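Local coordinates for G protein coupled receptor (Arabidopsis thaliana, PDB 3T33), which may take part in abscisic acid signalling as a zinc-binding relative of the lanthionine cyclases that modify lantibiotic peptides, at residues R76-Y81 with V116-S121; T82-T87 with E112-A117. All coordinates share one frame; numbering follows the deposited sequence.

Interaction 1: R76-Y81 with V116-S121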
ATOM      1  N   ARG A  76       7.980  21.390  -5.253  1.00 56.78           N
ATOM      2  CA  ARG A  76       9.233  20.794  -5.614  1.00 57.76           C
ATOM      3  C   ARG A  76       9.193  19.252  -5.839  1.00 56.05           C
ATOM      4  O   ARG A  76       9.541  18.788  -6.914  1.00 57.30           O
ATOM      5  CB  ARG A  76      10.282  21.248  -4.626  1.00 58.78           C
ATOM      6  CG  ARG A  76      10.719  22.659  -4.941  1.00 64.60           C
ATOM      7  CD  ARG A  76      10.982  23.537  -3.727  1.00 72.18           C
ATOM      8  NE  ARG A  76      11.295  24.891  -4.162  1.00 78.71           N
ATOM      9  CZ  ARG A  76      10.443  25.904  -4.121  1.00 81.12           C
ATOM     10  NH1 ARG A  76       9.236  25.720  -3.629  1.00 82.21           N
ATOM     11  NH2 ARG A  76      10.806  27.101  -4.556  1.00 80.93           N
ATOM     12  N   ASP A  77       8.759  18.521  -4.828  1.00 52.83           N
ATOM     13  CA  ASP A  77       8.695  17.090  -4.942  1.00 48.90           C
ATOM     14  C   ASP A  77       7.667  16.629  -5.954  1.00 45.11           C
ATOM     15  O   ASP A  77       8.016  16.218  -7.005  1.00 44.28           O
ATOM     16  CB  ASP A  77       8.516  16.454  -3.589  1.00 50.20           C
ATOM     17  CG  ASP A  77       9.001  15.035  -3.538  1.00 53.81           C
ATOM     18  OD1 ASP A  77       9.293  14.602  -2.431  1.00 55.47           O
ATOM     19  OD2 ASP A  77       9.078  14.352  -4.579  1.00 56.66           O
ATOM     20  N   TYR A  78       6.402  16.673  -5.705  1.00 40.97           N
ATOM     21  CA  TYR A  78       5.502  16.228  -6.781  1.00 37.56           C
ATOM     22  C   TYR A  78       4.990  14.803  -6.750  1.00 35.31           C
ATOM     23  O   TYR A  78       3.849  14.601  -6.915  1.00 34.03           O
ATOM     24  CB  TYR A  78       6.026  16.595  -8.169  1.00 38.58           C
ATOM     25  CG  TYR A  78       6.449  15.463  -9.099  1.00 40.85           C
ATOM     26  CD1 TYR A  78       5.532  14.646  -9.702  1.00 42.74           C
ATOM     27  CD2 TYR A  78       7.775  15.256  -9.398  1.00 44.63           C
ATOM     28  CE1 TYR A  78       5.925  13.643 -10.522  1.00 44.97           C
ATOM     29  CE2 TYR A  78       8.174  14.269 -10.221  1.00 44.87           C
ATOM     30  CZ  TYR A  78       7.256  13.465 -10.788  1.00 46.18           C
ATOM     31  OH  TYR A  78       7.676  12.484 -11.607  1.00 46.42           O
ATOM     32  N   ASN A  79       5.831  13.821  -6.535  1.00 33.47           N
ATOM     33  CA  ASN A  79       5.373  12.453  -6.583  1.00 33.74           C
ATOM     34  C   ASN A  79       4.484  11.976  -5.441  1.00 33.74           C
ATOM     35  O   ASN A  79       4.271  12.691  -4.496  1.00 32.83           O
ATOM     36  CB  ASN A  79       6.515  11.493  -6.887  1.00 32.76           C
ATOM     37  CG  ASN A  79       7.324  11.132  -5.689  1.00 33.25           C
ATOM     38  OD1 ASN A  79       7.003  11.487  -4.594  1.00 33.16           O
ATOM     39  ND2 ASN A  79       8.397  10.424  -5.910  1.00 27.31           N
ATOM     40  N   LEU A  80       3.959  10.764  -5.558  1.00 32.89           N
ATOM     41  CA  LEU A  80       2.981  10.275  -4.559  1.00 32.52           C
ATOM     42  C   LEU A  80       3.673   9.964  -3.249  1.00 32.50           C
ATOM     43  O   LEU A  80       3.135  10.222  -2.151  1.00 30.73           O
ATOM     44  CB  LEU A  80       2.244   9.039  -5.088  1.00 31.44           C
ATOM     45  CG  LEU A  80       1.068   8.544  -4.270  1.00 28.68           C
ATOM     46  CD1 LEU A  80      -0.194   9.387  -4.526  1.00 24.52           C
ATOM     47  CD2 LEU A  80       0.802   7.025  -4.534  1.00 26.29           C
ATOM     48  N   TYR A  81       4.892   9.447  -3.413  1.00 33.53           N
ATOM     49  CA  TYR A  81       5.692   8.787  -2.378  1.00 34.12           C
ATOM     50  C   TYR A  81       6.087   9.755  -1.299  1.00 35.54           C
ATOM     51  O   TYR A  81       5.833   9.487  -0.102  1.00 36.00           O
ATOM     52  CB  TYR A  81       6.975   8.204  -3.006  1.00 35.17           C
ATOM     53  CG  TYR A  81       7.740   7.358  -2.039  1.00 35.10           C
ATOM     54  CD1 TYR A  81       8.733   7.896  -1.260  1.00 33.72           C
ATOM     55  CD2 TYR A  81       7.421   6.011  -1.870  1.00 35.19           C
ATOM     56  CE1 TYR A  81       9.381   7.124  -0.344  1.00 36.16           C
ATOM     57  CE2 TYR A  81       8.057   5.246  -0.986  1.00 31.58           C
ATOM     58  CZ  TYR A  81       9.016   5.795  -0.213  1.00 34.40           C
ATOM     59  OH  TYR A  81       9.660   4.999   0.655  1.00 32.00           O
ATOM     60  N   VAL A 116       2.527  20.494 -13.714  1.00 40.19           N
ATOM     61  CA  VAL A 116       3.475  21.600 -13.975  1.00 41.23           C
ATOM     62  C   VAL A 116       4.892  21.248 -13.493  1.00 42.53           C
ATOM     63  O   VAL A 116       5.872  21.349 -14.261  1.00 41.92           O
ATOM     64  CB  VAL A 116       2.996  22.941 -13.289  1.00 41.74           C
ATOM     65  CG1 VAL A 116       4.079  24.046 -13.333  1.00 42.56           C
ATOM     66  CG2 VAL A 116       1.683  23.453 -13.898  1.00 39.97           C
ATOM     67  N   ALA A 117       5.009  20.838 -12.228  1.00 43.32           N
ATOM     68  CA  ALA A 117       6.318  20.509 -11.661  1.00 44.29           C
ATOM     69  C   ALA A 117       6.939  19.206 -12.228  1.00 46.52           C
ATOM     70  O   ALA A 117       8.136  18.994 -12.081  1.00 45.45           O
ATOM     71  CB  ALA A 117       6.224  20.433 -10.153  1.00 44.08           C
ATOM     72  N   SER A 118       6.145  18.351 -12.883  1.00 48.55           N
ATOM     73  CA  SER A 118       6.678  17.059 -13.350  1.00 51.91           C
ATOM     74  C   SER A 118       7.001  16.940 -14.859  1.00 54.67           C
ATOM     75  O   SER A 118       7.409  15.865 -15.353  1.00 55.05           O
ATOM     76  CB  SER A 118       5.785  15.902 -12.905  1.00 51.38           C
ATOM     77  OG  SER A 118       4.454  16.042 -13.357  1.00 51.15           O
ATOM     78  N   ARG A 119       6.806  18.035 -15.593  1.00 57.48           N
ATOM     79  CA  ARG A 119       7.269  18.108 -16.988  1.00 59.73           C
ATOM     80  C   ARG A 119       8.790  18.034 -16.866  1.00 59.57           C
ATOM     81  O   ARG A 119       9.354  18.432 -15.830  1.00 60.18           O
ATOM     82  CB  ARG A 119       6.815  19.432 -17.635  1.00 60.41           C
ATOM     83  CG  ARG A 119       5.333  19.777 -17.401  1.00 62.30           C
ATOM     84  CD  ARG A 119       4.376  18.713 -17.989  1.00 67.23           C
ATOM     85  NE  ARG A 119       2.969  19.104 -17.844  1.00 70.85           N
ATOM     86  CZ  ARG A 119       2.192  19.540 -18.839  1.00 74.54           C
ATOM     87  NH1 ARG A 119       2.666  19.634 -20.085  1.00 74.60           N
ATOM     88  NH2 ARG A 119       0.927  19.875 -18.590  1.00 75.31           N
ATOM     89  N   ASP A 120       9.436  17.424 -17.852  1.00 59.50           N
ATOM     90  CA  ASP A 120      10.870  17.168 -17.776  1.00 59.86           C
ATOM     91  C   ASP A 120      11.219  15.938 -16.925  1.00 58.67           C
ATOM     92  O   ASP A 120      12.371  15.504 -16.910  1.00 58.74           O
ATOM     93  CB  ASP A 120      11.603  18.400 -17.239  1.00 60.75           C
ATOM     94  CG  ASP A 120      11.540  19.577 -18.191  1.00 64.86           C
ATOM     95  OD1 ASP A 120      11.089  19.390 -19.341  1.00 66.21           O
ATOM     96  OD2 ASP A 120      11.939  20.690 -17.791  1.00 67.80           O
ATOM     97  N   SER A 121      10.236  15.377 -16.220  1.00 56.51           N
ATOM     98  CA  SER A 121      10.486  14.217 -15.370  1.00 53.97           C
ATOM     99  C   SER A 121      10.583  13.007 -16.242  1.00 52.52           C
ATOM    100  O   SER A 121       9.833  12.853 -17.219  1.00 50.99           O
ATOM    101  CB  SER A 121       9.377  13.979 -14.323  1.00 54.56           C
ATOM    102  OG  SER A 121       9.691  12.842 -13.536  1.00 51.09           O
TER
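Tyr78 lays one face of its ring over the CB of Ser118, a CH-pi contact in which CB lies 3.5 Å from the ring centroid and 19° off the ring normal. The contact is partly buried in the all-helical LanC-like fold, away from the zinc site, where the loop between helix 45-69 and helix 84-98 meets the C-terminal end of helix 101-118. The serine carbon is displaced toward the rim of the ring, so its nearest ring atom is CE1 of Tyr78, 3.3 Å from CB of Ser118. Over the opposite face lies CB of Asn79, the next residue in the loop, and the phenol is thereby sandwiched between its own chain neighbour and the helix end. At the base of the side chain, CB of Tyr78 packs against CB of Ala117 at 4.3 Å, one apolar touch that extends the contact back along the helix.

In Ser118 a chi1 of 57° places OG between the backbone N and the carbonyl carbon, turned back to the helix, where it hydrogen-bonds to the carbonyl oxygens of Cys114 and Asp115, and leaves CB against the ring. From Ser118 to Ser121 the chain makes a type II beta turn, closed by a bond from Ser121 N to Ser118 O of 3.0 Å. This reversal carries Ser121 round to the phenol end of the ring, while Arg123 and Val133 also touch Tyr78 from outside the two segments. The hydroxyl of Ser121 accepts a hydrogen bond from the backbone N of Arg123. Its partner across the contact is the phenol oxygen: Tyr78 OH and Ser121 OG are hydrogen-bonded at 2.8 Å.

Interaction 2: T82-T87 with E112-A117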
ATOM      1  N   THR A  82       6.688  10.887  -1.692  1.00 35.09           N
ATOM      2  CA  THR A  82       7.025  11.924  -0.720  1.00 35.16           C
ATOM      3  C   THR A  82       6.503  13.321  -1.084  1.00 34.37           C
ATOM      4  O   THR A  82       6.526  14.229  -0.272  1.00 33.65           O
ATOM      5  CB  THR A  82       8.550  11.977  -0.394  1.00 36.11           C
ATOM      6  OG1 THR A  82       9.333  11.973  -1.608  1.00 36.28           O
ATOM      7  CG2 THR A  82       8.947  10.794   0.434  1.00 36.18           C
ATOM      8  N   GLY A  83       6.024  13.502  -2.294  1.00 34.23           N
ATOM      9  CA  GLY A  83       5.686  14.852  -2.732  1.00 33.17           C
ATOM     10  C   GLY A  83       4.213  15.180  -2.616  1.00 34.14           C
ATOM     11  O   GLY A  83       3.434  14.529  -1.839  1.00 34.80           O
ATOM     12  N   VAL A  84       3.791  16.126  -3.432  1.00 31.93           N
ATOM     13  CA  VAL A  84       2.532  16.759  -3.212  1.00 31.82           C
ATOM     14  C   VAL A  84       1.369  15.906  -3.724  1.00 30.97           C
ATOM     15  O   VAL A  84       0.244  16.048  -3.280  1.00 30.65           O
ATOM     16  CB  VAL A  84       2.554  18.212  -3.787  1.00 32.96           C
ATOM     17  CG1 VAL A  84       1.142  18.788  -3.855  1.00 30.03           C
ATOM     18  CG2 VAL A  84       3.466  19.074  -2.919  1.00 32.46           C
ATOM     19  N   LEU A  85       1.668  14.987  -4.630  1.00 28.78           N
ATOM     20  CA  LEU A  85       0.668  14.070  -5.088  1.00 28.66           C
ATOM     21  C   LEU A  85       0.160  13.159  -3.931  1.00 27.10           C
ATOM     22  O   LEU A  85      -1.005  12.779  -3.925  1.00 27.80           O
ATOM     23  CB  LEU A  85       1.173  13.224  -6.282  1.00 28.18           C
ATOM     24  CG  LEU A  85      -0.029  12.651  -7.057  1.00 28.07           C
ATOM     25  CD1 LEU A  85      -0.819  13.709  -7.929  1.00 26.83           C
ATOM     26  CD2 LEU A  85       0.343  11.456  -7.912  1.00 26.73           C
ATOM     27  N   GLY A  86       1.035  12.829  -2.987  1.00 25.47           N
ATOM     28  CA  GLY A  86       0.637  12.158  -1.735  1.00 26.16           C
ATOM     29  C   GLY A  86      -0.499  12.894  -1.057  1.00 25.98           C
ATOM     30  O   GLY A  86      -1.466  12.298  -0.607  1.00 27.52           O
ATOM     31  N   THR A  87      -0.442  14.205  -1.070  1.00 26.03           N
ATOM     32  CA  THR A  87      -1.485  15.013  -0.460  1.00 26.28           C
ATOM     33  C   THR A  87      -2.753  14.970  -1.271  1.00 27.19           C
ATOM     34  O   THR A  87      -3.833  14.761  -0.691  1.00 28.26           O
ATOM     35  CB  THR A  87      -0.982  16.470  -0.285  1.00 26.73           C
ATOM     36  OG1 THR A  87       0.136  16.440   0.621  1.00 24.97           O
ATOM     37  CG2 THR A  87      -2.054  17.362   0.247  1.00 25.71           C
ATOM     38  N   GLU A 112      -2.813  19.354 -10.678  1.00 37.12           N
ATOM     39  CA  GLU A 112      -2.400  20.373 -11.626  1.00 37.70           C
ATOM     40  C   GLU A 112      -1.036  20.973 -11.290  1.00 36.68           C
ATOM     41  O   GLU A 112      -0.172  21.030 -12.169  1.00 36.65           O
ATOM     42  CB  GLU A 112      -3.472  21.441 -11.714  1.00 38.37           C
ATOM     43  CG  GLU A 112      -3.067  22.715 -12.434  1.00 45.97           C
ATOM     44  CD  GLU A 112      -4.323  23.497 -12.797  1.00 57.39           C
ATOM     45  OE1 GLU A 112      -4.750  24.384 -11.981  1.00 60.77           O
ATOM     46  OE2 GLU A 112      -4.928  23.163 -13.861  1.00 58.71           O
ATOM     47  N   ALA A 113      -0.824  21.406 -10.045  1.00 35.26           N
ATOM     48  CA  ALA A 113       0.531  21.825  -9.630  1.00 35.84           C
ATOM     49  C   ALA A 113       1.593  20.726  -9.782  1.00 36.24           C
ATOM     50  O   ALA A 113       2.749  21.007 -10.057  1.00 37.75           O
ATOM     51  CB  ALA A 113       0.554  22.375  -8.229  1.00 33.51           C
ATOM     52  N   CYS A 114       1.213  19.471  -9.608  1.00 36.22           N
ATOM     53  CA  CYS A 114       2.182  18.408  -9.666  1.00 35.62           C
ATOM     54  C   CYS A 114       2.545  18.190 -11.126  1.00 36.06           C
ATOM     55  O   CYS A 114       3.679  17.840 -11.440  1.00 35.87           O
ATOM     56  CB  CYS A 114       1.581  17.138  -9.045  1.00 35.88           C
ATOM     57  SG  CYS A 114       1.611  17.139  -7.193  1.00 33.92           S
ATOM     58  N   ASP A 115       1.554  18.375 -11.996  1.00 36.27           N
ATOM     59  CA  ASP A 115       1.721  18.219 -13.406  1.00 38.38           C
ATOM     60  C   ASP A 115       2.767  19.199 -13.957  1.00 38.75           C
ATOM     61  O   ASP A 115       3.770  18.771 -14.546  1.00 37.59           O
ATOM     62  CB  ASP A 115       0.396  18.421 -14.083  1.00 38.29           C
ATOM     63  CG  ASP A 115       0.448  18.124 -15.575  1.00 42.71           C
ATOM     64  OD1 ASP A 115       1.279  17.308 -16.042  1.00 44.84           O
ATOM     65  OD2 ASP A 115      -0.381  18.723 -16.291  1.00 47.49           O
ATOM     66  N   VAL A 116       2.527  20.494 -13.714  1.00 40.19           N
ATOM     67  CA  VAL A 116       3.475  21.600 -13.975  1.00 41.23           C
ATOM     68  C   VAL A 116       4.892  21.248 -13.493  1.00 42.53           C
ATOM     69  O   VAL A 116       5.872  21.349 -14.261  1.00 41.92           O
ATOM     70  CB  VAL A 116       2.996  22.941 -13.289  1.00 41.74           C
ATOM     71  CG1 VAL A 116       4.079  24.046 -13.333  1.00 42.56           C
ATOM     72  CG2 VAL A 116       1.683  23.453 -13.898  1.00 39.97           C
ATOM     73  N   ALA A 117       5.009  20.838 -12.228  1.00 43.32           N
ATOM     74  CA  ALA A 117       6.318  20.509 -11.661  1.00 44.29           C
ATOM     75  C   ALA A 117       6.939  19.206 -12.228  1.00 46.52           C
ATOM     76  O   ALA A 117       8.136  18.994 -12.081  1.00 45.45           O
ATOM     77  CB  ALA A 117       6.224  20.433 -10.153  1.00 44.08           C
TER
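This is a small, buried packing contact, without hydrogen bonds between its segments, where the first turn of helix 84-98 faces the C-terminal half of helix 101-118. On the side of 112-117 the touching residue is Cys114. Its SG projects anti to the carbonyl carbon, chi1 -79°, and ends against the backbone and side-chain bases of Val84 and Leu85. The nearest atom is the amide N of Leu85, 3.3 Å from Cys114 SG, followed by the carbonyl carbon of Val84 at 3.7 Å from the same sulfur. CB of Val84 lies equally near that sulfur, with CG1 close behind, whereas CB of Leu85 stands at 4.0 Å from Cys114 SG. The two helices are consecutive in the chain and run back against each other within the helical alpha/alpha toroid of the LanC-like family. Helix 130-144 adds to the packing on Leu85 through Val133 and Leu136, while Val84 also rests on Asn110, one turn before Cys114 on helix 101-118. The Leu85 amide beside the sulfur is hydrogen-bonded to the backbone of Tyr78.

Overall arrangement
From the N terminus, the chain leaves helix 45-69, passes through 76-81 and 82-87 into helix 84-98, and returns along helix 101-118. Interaction 2 closes this hairpin over 24 intervening residues, and interaction 1 closes the longer excursion of 34; the shorter loop nests inside the longer without crossing it. Both end on helix 101-118, sharing Val116 and Ala117, and their centres are 6 Å apart. Interaction 2 joins two helices, whereas interaction 1 ties the preceding loop to the helix end and the turn leading toward helix 130-144. Between them, Asp77 OD1 and Thr82 OG1 form a probable hydrogen bond of 2.8 Å.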